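Local structure of glycerophosphoryl diester phosphodiesterase (Agrobacterium tumefaciens str. C58, 3KS6) at residues A[31-36]-A[226-231]; A[160-165]-A[208-213]; A[121-126]-A[150-155]. The protein is a TIM-barrel member of the glycerophosphoryl diester phosphodiesterase family that holds a magnesium ion in a site of three carboxylate residues. All coordinates share one frame; numbering follows the deposited sequence.

Overall arrangement
All three contacts belong to one TIM barrel but sample different depths of it. Interaction 1 is the buried one, its centre about 8 Å from that of the chain, and Glu35 in it binds the magnesium ion. Interaction 2 is nested in sequence inside interaction 1, their centres about 13 Å apart. The two meet, strand 206-210 running beside strand 228-231, where Cys209 N lies 2.8 Å from Val228 O, probably hydrogen-bonded. Unknown ligand in the model lies about 3 Å from the Glu35 side chain and about 4 Å from that of Trp210. Interaction 3 joins two outer helices at the surface, centred about 19 Å from interaction 1 and about 24 Å from interaction 2.

Interaction 1: A[31-36]-A[226-231]. With MG (magnesium ion), chain F.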
loop_
_atom_site.group_PDB
_atom_site.type_symbol
_atom_site.label_atom_id
_atom_site.label_comp_id
_atom_site.label_asym_id
_atom_site.label_seq_id
_atom_site.Cartn_x
_atom_site.Cartn_y
_atom_site.Cartn_z
ATOM N N LEU A 31 7.886 -12.722 -3.040
ATOM C CA LEU A 31 6.710 -12.202 -2.352
ATOM C C LEU A 31 5.738 -11.814 -3.449
ATOM O O LEU A 31 6.066 -11.891 -4.629
ATOM C CB LEU A 31 7.040 -11.060 -1.359
ATOM C CG LEU A 31 7.951 -9.916 -1.822
ATOM C CD1 LEU A 31 7.403 -9.181 -3.053
ATOM C CD2 LEU A 31 8.252 -8.952 -0.650
ATOM N N GLU A 32 4.553 -11.360 -3.074
ATOM C CA GLU A 32 3.458 -11.246 -4.015
ATOM C C GLU A 32 3.113 -9.861 -4.459
ATOM O O GLU A 32 2.627 -9.706 -5.559
ATOM C CB GLU A 32 2.212 -11.883 -3.416
ATOM C CG GLU A 32 2.329 -13.409 -3.285
ATOM C CD GLU A 32 3.231 -13.820 -2.165
ATOM O OE1 GLU A 32 3.059 -13.204 -1.100
ATOM O OE2 GLU A 32 4.086 -14.742 -2.323
ATOM N N GLU A 33 3.329 -8.860 -3.596
ATOM C CA GLU A 33 3.003 -7.474 -3.937
ATOM C C GLU A 33 4.029 -6.466 -3.438
ATOM O O GLU A 33 4.772 -6.708 -2.488
ATOM C CB GLU A 33 1.630 -7.090 -3.353
ATOM C CG GLU A 33 0.463 -7.860 -3.921
ATOM C CD GLU A 33 -0.842 -7.663 -3.139
ATOM O OE1 GLU A 33 -0.868 -6.854 -2.198
ATOM O OE2 GLU A 33 -1.829 -8.354 -3.443
ATOM N N VAL A 34 4.054 -5.337 -4.121
ATOM C CA VAL A 34 4.771 -4.162 -3.669
ATOM C C VAL A 34 3.713 -3.120 -3.372
ATOM O O VAL A 34 2.784 -2.937 -4.172
ATOM C CB VAL A 34 5.796 -3.647 -4.691
ATOM C CG1 VAL A 34 5.134 -3.178 -5.978
ATOM C CG2 VAL A 34 6.682 -2.526 -4.075
ATOM N N GLU A 35 3.804 -2.489 -2.191
ATOM C CA GLU A 35 2.888 -1.420 -1.816
ATOM C C GLU A 35 3.541 -0.050 -2.031
ATOM O O GLU A 35 4.713 0.121 -1.736
ATOM C CB GLU A 35 2.399 -1.570 -0.365
ATOM C CG GLU A 35 1.202 -0.620 -0.041
ATOM C CD GLU A 35 1.588 0.761 0.490
ATOM O OE1 GLU A 35 2.761 1.019 0.766
ATOM O OE2 GLU A 35 0.684 1.625 0.616
ATOM N N PHE A 36 2.764 0.925 -2.495
ATOM C CA PHE A 36 3.241 2.284 -2.682
ATOM C C PHE A 36 2.064 3.247 -2.740
ATOM O O PHE A 36 0.924 2.839 -2.974
ATOM C CB PHE A 36 4.073 2.368 -3.982
ATOM C CG PHE A 36 3.291 1.963 -5.201
ATOM C CD1 PHE A 36 3.166 0.617 -5.523
ATOM C CD2 PHE A 36 2.620 2.910 -5.969
ATOM C CE1 PHE A 36 2.434 0.218 -6.594
ATOM C CE2 PHE A 36 1.874 2.519 -7.062
ATOM C CZ PHE A 36 1.795 1.164 -7.397
ATOM N N VAL A 226 -4.055 -14.353 8.016
ATOM C CA VAL A 226 -4.684 -13.213 7.347
ATOM C C VAL A 226 -4.415 -13.258 5.831
ATOM O O VAL A 226 -3.478 -13.917 5.375
ATOM C CB VAL A 226 -4.239 -11.867 7.979
ATOM C CG1 VAL A 226 -4.469 -11.855 9.510
ATOM C CG2 VAL A 226 -2.815 -11.507 7.595
ATOM N N LYS A 227 -5.239 -12.559 5.045
ATOM C CA LYS A 227 -5.108 -12.613 3.604
ATOM C C LYS A 227 -3.775 -12.089 3.130
ATOM O O LYS A 227 -3.144 -12.667 2.234
ATOM C CB LYS A 227 -6.248 -11.815 2.926
ATOM C CG LYS A 227 -6.194 -11.865 1.426
ATOM C CD LYS A 227 -7.374 -11.093 0.777
ATOM C CE LYS A 227 -7.256 -11.081 -0.754
ATOM N NZ LYS A 227 -8.485 -10.488 -1.325
ATOM N N VAL A 228 -3.356 -10.951 3.690
ATOM C CA VAL A 228 -2.174 -10.258 3.231
ATOM C C VAL A 228 -1.768 -9.322 4.349
ATOM O O VAL A 228 -2.637 -8.933 5.172
ATOM C CB VAL A 228 -2.474 -9.427 1.972
ATOM C CG1 VAL A 228 -3.606 -8.401 2.237
ATOM C CG2 VAL A 228 -1.187 -8.723 1.417
ATOM N N PHE A 229 -0.472 -9.000 4.390
ATOM C CA PHE A 229 0.032 -7.912 5.245
ATOM C C PHE A 229 1.101 -7.143 4.539
ATOM O O PHE A 229 1.841 -7.708 3.722
ATOM C CB PHE A 229 0.525 -8.401 6.614
ATOM C CG PHE A 229 1.698 -9.358 6.559
ATOM C CD1 PHE A 229 2.975 -8.873 6.636
ATOM C CD2 PHE A 229 1.504 -10.739 6.516
ATOM C CE1 PHE A 229 4.109 -9.745 6.560
ATOM C CE2 PHE A 229 2.604 -11.630 6.493
ATOM C CZ PHE A 229 3.899 -11.127 6.521
ATOM N N THR A 230 1.157 -5.831 4.790
ATOM C CA THR A 230 2.280 -5.014 4.346
ATOM C C THR A 230 3.355 -4.985 5.442
ATOM O O THR A 230 3.069 -5.056 6.636
ATOM C CB THR A 230 1.900 -3.606 4.003
ATOM O OG1 THR A 230 1.330 -2.968 5.160
ATOM C CG2 THR A 230 0.918 -3.594 2.760
ATOM N N THR A 231 4.613 -4.932 5.002
ATOM C CA THR A 231 5.772 -4.944 5.912
ATOM C C THR A 231 6.929 -4.123 5.399
ATOM O O THR A 231 7.264 -4.133 4.214
ATOM C CB THR A 231 6.292 -6.402 6.194
ATOM O OG1 THR A 231 7.414 -6.407 7.120
ATOM C CG2 THR A 231 6.677 -7.118 4.883
HETATM MG MG MG F . 0.653 3.231 1.911
HETATM O O HOH W 1 2.773 3.194 2.007
HETATM O O HOH W 2 0.675 4.625 3.467
#
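Glu35 and Thr230 meet inside a TIM barrel, where strands 33-40 and 228-231 run on either side of strand 4-8 and pair with it in parallel. Strand 4-8 lies between them in the sheet, so the two segments meet through their side chains, which point toward each other; the CA atoms of Glu35 and Thr230 are 7.2 Å apart. Glu35 and Thr230 touch through carbon alone. Thr230 CG2 reaches Glu35 CB at 4.0 Å and lies about as far from its CG, the two side chains crossing obliquely. With CG2 turned to Glu35, Thr230 OG1 falls between the backbone N and the carbonyl carbon (chi1 60°), where it is hydrogen-bonded to an unknown ligand in the model.

Two residues back along both strands, Val228 CG2 comes within 4.1 Å of Glu33 OE1, at about a right angle to the glutamate chain. This is packing; the polar partner of the carboxylate is Arg4, in a salt bridge to Glu33 OE2.

Glu35 is shaped by its metal. Its CG lies anti to the backbone N (chi1 -168°), but the chain then bends (chi2 -90°) and delivers the carboxylate to the magnesium ion, which Asp37 and Glu105 also bind. Coordination is monodentate: Glu35 OE2 is 2.1 Å from the magnesium, while OE1 stands off at 3.3 Å. That second oxygen instead accepts a hydrogen bond of 2.5 Å from water 1, itself a magnesium ligand, so the carboxylate is fixed at both oxygens.

Interaction 2: A[160-165]-A[208-213]; sequences VSPSVL and GCWAAH
The backbones at Val160 and Trp210 keep well apart, the closest CA pair being Val160 and Cys209 at 9.5 Å, and one long side chain spans the gap. Trp210 has its CG between the backbone N and the carbonyl carbon (chi1 46°), a rotamer sending the indole toward the start of helix 162-179. The benzo part of the ring does the touching. Val160 O lies near the ring plane, at the edge, 3.7 Å from Trp210 CZ2, and Ser161 CA approaches the same edge. Pro162 CD packs obliquely on Trp210 CH2 at 3.9 Å. The indole N-H bonds to Gly186 O. Ser161 is the N-cap of helix 162-179: its OG accepts from Val164 N at 3.2 Å with an N-H...O angle of 166°.

An unknown ligand and an acetate, probably from the crystallisation liquor, each lie about 4 Å from the Trp210 side chain and may mark a pocket. Trp210 bridges the end of a TIM-barrel strand to the first turn of an outer helix. Between strands 156-160 and 206-210 runs strand 184-188, parallel to both, supplying Gly186 and His188, whose ring, like that of Phe140, meets the indole edge-to-face; strand 228-231 lies beyond, with Thr230 against Trp210.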
loop_
_atom_site.group_PDB
_atom_site.type_symbol
_atom_site.label_atom_id
_atom_site.label_comp_id
_atom_site.label_asym_id
_atom_site.label_seq_id
_atom_site.Cartn_x
_atom_site.Cartn_y
_atom_site.Cartn_z
ATOM N N VAL A 160 -8.498 0.671 7.348
ATOM C CA VAL A 160 -9.254 1.114 8.546
ATOM C C VAL A 160 -8.252 1.424 9.661
ATOM O O VAL A 160 -7.607 0.514 10.238
ATOM C CB VAL A 160 -10.232 0.022 8.961
ATOM C CG1 VAL A 160 -10.995 0.410 10.262
ATOM C CG2 VAL A 160 -11.228 -0.283 7.812
ATOM N N SER A 161 -8.087 2.709 9.962
ATOM C CA SER A 161 -7.132 3.156 10.966
ATOM C C SER A 161 -7.538 2.712 12.375
ATOM O O SER A 161 -8.727 2.485 12.636
ATOM C CB SER A 161 -7.028 4.672 10.960
ATOM O OG SER A 161 -8.282 5.224 11.333
ATOM N N PRO A 162 -6.563 2.592 13.289
ATOM C CA PRO A 162 -6.912 2.295 14.696
ATOM C C PRO A 162 -8.039 3.194 15.260
ATOM O O PRO A 162 -8.931 2.679 15.952
ATOM C CB PRO A 162 -5.562 2.443 15.433
ATOM C CG PRO A 162 -4.555 1.974 14.350
ATOM C CD PRO A 162 -5.104 2.647 13.081
ATOM N N SER A 163 -8.002 4.493 14.944
ATOM C CA SER A 163 -9.019 5.472 15.409
ATOM C C SER A 163 -10.409 5.172 14.902
ATOM O O SER A 163 -11.379 5.156 15.664
ATOM C CB SER A 163 -8.634 6.877 14.948
ATOM O OG SER A 163 -7.519 7.289 15.667
ATOM N N VAL A 164 -10.520 4.938 13.603
ATOM C CA VAL A 164 -11.791 4.564 13.000
ATOM C C VAL A 164 -12.309 3.239 13.601
ATOM O O VAL A 164 -13.471 3.138 13.987
ATOM C CB VAL A 164 -11.690 4.538 11.427
ATOM C CG1 VAL A 164 -12.933 3.914 10.774
ATOM C CG2 VAL A 164 -11.455 5.982 10.895
ATOM N N LEU A 165 -11.422 2.243 13.737
ATOM C CA LEU A 165 -11.832 0.932 14.235
ATOM C C LEU A 165 -12.344 1.041 15.669
ATOM O O LEU A 165 -13.344 0.430 16.020
ATOM C CB LEU A 165 -10.660 -0.063 14.185
ATOM C CG LEU A 165 -10.916 -1.513 14.684
ATOM C CD1 LEU A 165 -12.092 -2.187 13.940
ATOM C CD2 LEU A 165 -9.647 -2.359 14.514
ATOM N N GLY A 208 -7.192 -8.480 6.059
ATOM C CA GLY A 208 -5.753 -8.387 6.062
ATOM C C GLY A 208 -5.215 -7.290 6.969
ATOM O O GLY A 208 -5.983 -6.587 7.639
ATOM N N CYS A 209 -3.893 -7.146 6.988
ATOM C CA CYS A 209 -3.249 -6.225 7.907
ATOM C C CYS A 209 -2.170 -5.363 7.277
ATOM O O CYS A 209 -1.740 -5.557 6.118
ATOM C CB CYS A 209 -2.686 -6.976 9.139
ATOM S SG CYS A 209 -3.891 -7.988 9.988
ATOM N N TRP A 210 -1.758 -4.358 8.034
ATOM C CA TRP A 210 -0.666 -3.473 7.651
ATOM C C TRP A 210 0.136 -3.095 8.906
ATOM O O TRP A 210 -0.262 -3.394 10.050
ATOM C CB TRP A 210 -1.147 -2.235 6.861
ATOM C CG TRP A 210 -2.333 -1.535 7.432
ATOM C CD1 TRP A 210 -3.613 -1.835 7.220
ATOM C CD2 TRP A 210 -2.318 -0.390 8.308
ATOM N NE1 TRP A 210 -4.433 -0.967 7.923
ATOM C CE2 TRP A 210 -3.651 -0.061 8.582
ATOM C CE3 TRP A 210 -1.303 0.401 8.866
ATOM C CZ2 TRP A 210 -3.996 0.987 9.426
ATOM C CZ3 TRP A 210 -1.644 1.444 9.680
ATOM C CH2 TRP A 210 -2.979 1.735 9.956
ATOM N N ALA A 211 1.308 -2.557 8.664
ATOM C CA ALA A 211 2.272 -2.128 9.692
ATOM C C ALA A 211 2.934 -3.280 10.443
ATOM O O ALA A 211 3.309 -3.118 11.598
ATOM C CB ALA A 211 1.661 -1.077 10.689
ATOM N N ALA A 212 3.084 -4.434 9.776
ATOM C CA ALA A 212 3.685 -5.635 10.386
ATOM C C ALA A 212 5.182 -5.607 10.128
ATOM O O ALA A 212 5.672 -6.244 9.209
ATOM C CB ALA A 212 3.087 -6.861 9.821
ATOM N N HIS A 213 5.900 -4.854 10.944
ATOM C CA HIS A 213 7.326 -4.582 10.707
ATOM C C HIS A 213 8.316 -5.387 11.559
ATOM O O HIS A 213 9.483 -5.518 11.167
ATOM C CB HIS A 213 7.586 -3.095 10.902
ATOM C CG HIS A 213 6.685 -2.216 10.101
ATOM N ND1 HIS A 213 6.337 -2.479 8.791
ATOM C CD2 HIS A 213 6.053 -1.073 10.430
ATOM C CE1 HIS A 213 5.550 -1.519 8.342
ATOM N NE2 HIS A 213 5.353 -0.654 9.324
#

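Interaction 3: A[121-126]-A[150-155]; sequences LVIAGL and KATTRP
Ile123 CD1 and Ala151 CB are only 3.4 Å apart, tighter than usual for two carbons in van der Waals contact, and nearly all of this interaction is gathered at that one methyl. The isoleucine reaches out with CG1 anti to the carbonyl carbon (chi1 -70°) and continues extended through chi2 of 166°, which points CD1 at the second segment. From there it also lies 4.0 Å from Thr152 CB and 3.9 Å from Ala151 O. The contact is therefore a methyl tip set against the last turn of a helix and the residue that follows it. Backbones remain farther off, with 7.8 Å between the CA atoms of Ile123 and Thr152.

Helices 118-128 and 142-151 are successive members of the outer layer of the TIM barrel, with strand 135-139 between them in the chain. Ile123 lies between the two at the surface, where it also touches Leu132. Val122 and Leu126, on the same helix, turn instead to the barrel strands: Val122 packs on Cys104, Leu126 on Phe102, Thr135 and Phe137.

Thr152 is where the second helix gives way, as it is the first residue to leave helical backbone angles. Its OG1, anti to the backbone N, accepts from Arg154 N at 3.1 Å in an ST turn, with a nearly straight N-H...O angle of 168°. The chain then runs on to strand 156-160. Arg154 NE is hydrogen-bonded to Thr135 O, and over one face of the guanidinium, offset toward its rim, sits Pro155 CD, 3.3 Å above the plane.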
loop_
_atom_site.group_PDB
_atom_site.type_symbol
_atom_site.label_atom_id
_atom_site.label_comp_id
_atom_site.label_asym_id
_atom_site.label_seq_id
_atom_site.Cartn_x
_atom_site.Cartn_y
_atom_site.Cartn_z
ATOM N N LEU A 121 -6.506 9.905 -13.329
ATOM C CA LEU A 121 -5.109 10.028 -13.787
ATOM C C LEU A 121 -4.295 8.774 -13.505
ATOM O O LEU A 121 -3.451 8.339 -14.317
ATOM C CB LEU A 121 -4.370 11.140 -13.043
ATOM C CG LEU A 121 -3.913 12.474 -13.594
ATOM C CD1 LEU A 121 -5.127 13.420 -13.674
ATOM C CD2 LEU A 121 -2.769 13.015 -12.631
ATOM N N VAL A 122 -4.472 8.258 -12.299
ATOM C CA VAL A 122 -3.725 7.068 -11.898
ATOM C C VAL A 122 -4.121 5.862 -12.759
ATOM O O VAL A 122 -3.247 5.138 -13.256
ATOM C CB VAL A 122 -3.861 6.762 -10.365
ATOM C CG1 VAL A 122 -3.285 5.332 -10.052
ATOM C CG2 VAL A 122 -3.202 7.857 -9.499
ATOM N N ILE A 123 -5.419 5.646 -12.932
ATOM C CA ILE A 123 -5.920 4.518 -13.728
ATOM C C ILE A 123 -5.384 4.645 -15.175
ATOM O O ILE A 123 -4.889 3.691 -15.744
ATOM C CB ILE A 123 -7.463 4.423 -13.687
ATOM C CG1 ILE A 123 -7.933 3.977 -12.291
ATOM C CG2 ILE A 123 -7.979 3.467 -14.781
ATOM C CD1 ILE A 123 -9.398 4.179 -12.059
ATOM N N ALA A 124 -5.404 5.864 -15.725
ATOM C CA ALA A 124 -4.861 6.112 -17.078
ATOM C C ALA A 124 -3.377 5.831 -17.176
ATOM O O ALA A 124 -2.903 5.249 -18.138
ATOM C CB ALA A 124 -5.160 7.563 -17.509
ATOM N N GLY A 125 -2.621 6.249 -16.181
ATOM C CA GLY A 125 -1.192 5.984 -16.161
ATOM C C GLY A 125 -0.887 4.512 -16.064
ATOM O O GLY A 125 0.023 4.017 -16.742
ATOM N N LEU A 126 -1.607 3.800 -15.208
ATOM C CA LEU A 126 -1.421 2.356 -15.116
ATOM C C LEU A 126 -1.769 1.640 -16.444
ATOM O O LEU A 126 -1.088 0.681 -16.854
ATOM C CB LEU A 126 -2.269 1.787 -13.960
ATOM C CG LEU A 126 -1.745 2.031 -12.537
ATOM C CD1 LEU A 126 -2.826 1.773 -11.437
ATOM C CD2 LEU A 126 -0.455 1.306 -12.239
ATOM N N LYS A 150 -16.466 3.275 -8.963
ATOM C CA LYS A 150 -17.077 3.702 -10.216
ATOM C C LYS A 150 -16.118 3.572 -11.375
ATOM O O LYS A 150 -16.544 3.306 -12.495
ATOM C CB LYS A 150 -17.525 5.169 -10.129
ATOM C CG LYS A 150 -18.690 5.452 -9.175
ATOM C CD LYS A 150 -19.307 6.837 -9.463
ATOM C CE LYS A 150 -20.705 7.000 -8.814
ATOM N NZ LYS A 150 -21.764 6.119 -9.436
ATOM N N ALA A 151 -14.830 3.784 -11.104
ATOM C CA ALA A 151 -13.799 3.876 -12.135
ATOM C C ALA A 151 -13.128 2.583 -12.581
ATOM O O ALA A 151 -12.573 2.539 -13.681
ATOM C CB ALA A 151 -12.702 4.835 -11.674
ATOM N N THR A 152 -13.094 1.558 -11.739
ATOM C CA THR A 152 -12.329 0.358 -12.076
ATOM C C THR A 152 -12.971 -0.863 -11.489
ATOM O O THR A 152 -13.653 -0.779 -10.465
ATOM C CB THR A 152 -10.835 0.462 -11.608
ATOM O OG1 THR A 152 -10.099 -0.664 -12.095
ATOM C CG2 THR A 152 -10.685 0.525 -10.074
ATOM N N THR A 153 -12.787 -1.980 -12.187
ATOM C CA THR A 153 -13.240 -3.266 -11.732
ATOM C C THR A 153 -12.126 -3.983 -10.974
ATOM O O THR A 153 -12.342 -5.094 -10.502
ATOM C CB THR A 153 -13.654 -4.139 -12.923
ATOM O OG1 THR A 153 -12.565 -4.168 -13.853
ATOM C CG2 THR A 153 -14.864 -3.531 -13.590
ATOM N N ARG A 154 -10.944 -3.360 -10.854
ATOM C CA ARG A 154 -9.848 -3.946 -10.083
ATOM C C ARG A 154 -10.203 -4.097 -8.610
ATOM O O ARG A 154 -11.048 -3.378 -8.112
ATOM C CB ARG A 154 -8.551 -3.127 -10.235
ATOM C CG ARG A 154 -7.990 -3.058 -11.693
ATOM C CD ARG A 154 -7.746 -4.461 -12.254
ATOM N NE ARG A 154 -6.865 -5.217 -11.376
ATOM C CZ ARG A 154 -6.744 -6.547 -11.342
ATOM N NH1 ARG A 154 -7.436 -7.330 -12.146
ATOM N NH2 ARG A 154 -5.924 -7.098 -10.471
ATOM N N PRO A 155 -9.562 -5.042 -7.914
ATOM C CA PRO A 155 -9.882 -5.198 -6.507
ATOM C C PRO A 155 -9.542 -3.960 -5.708
ATOM O O PRO A 155 -8.566 -3.296 -6.021
ATOM C CB PRO A 155 -8.998 -6.354 -6.071
ATOM C CG PRO A 155 -8.644 -7.082 -7.347
ATOM C CD PRO A 155 -8.531 -5.995 -8.337
#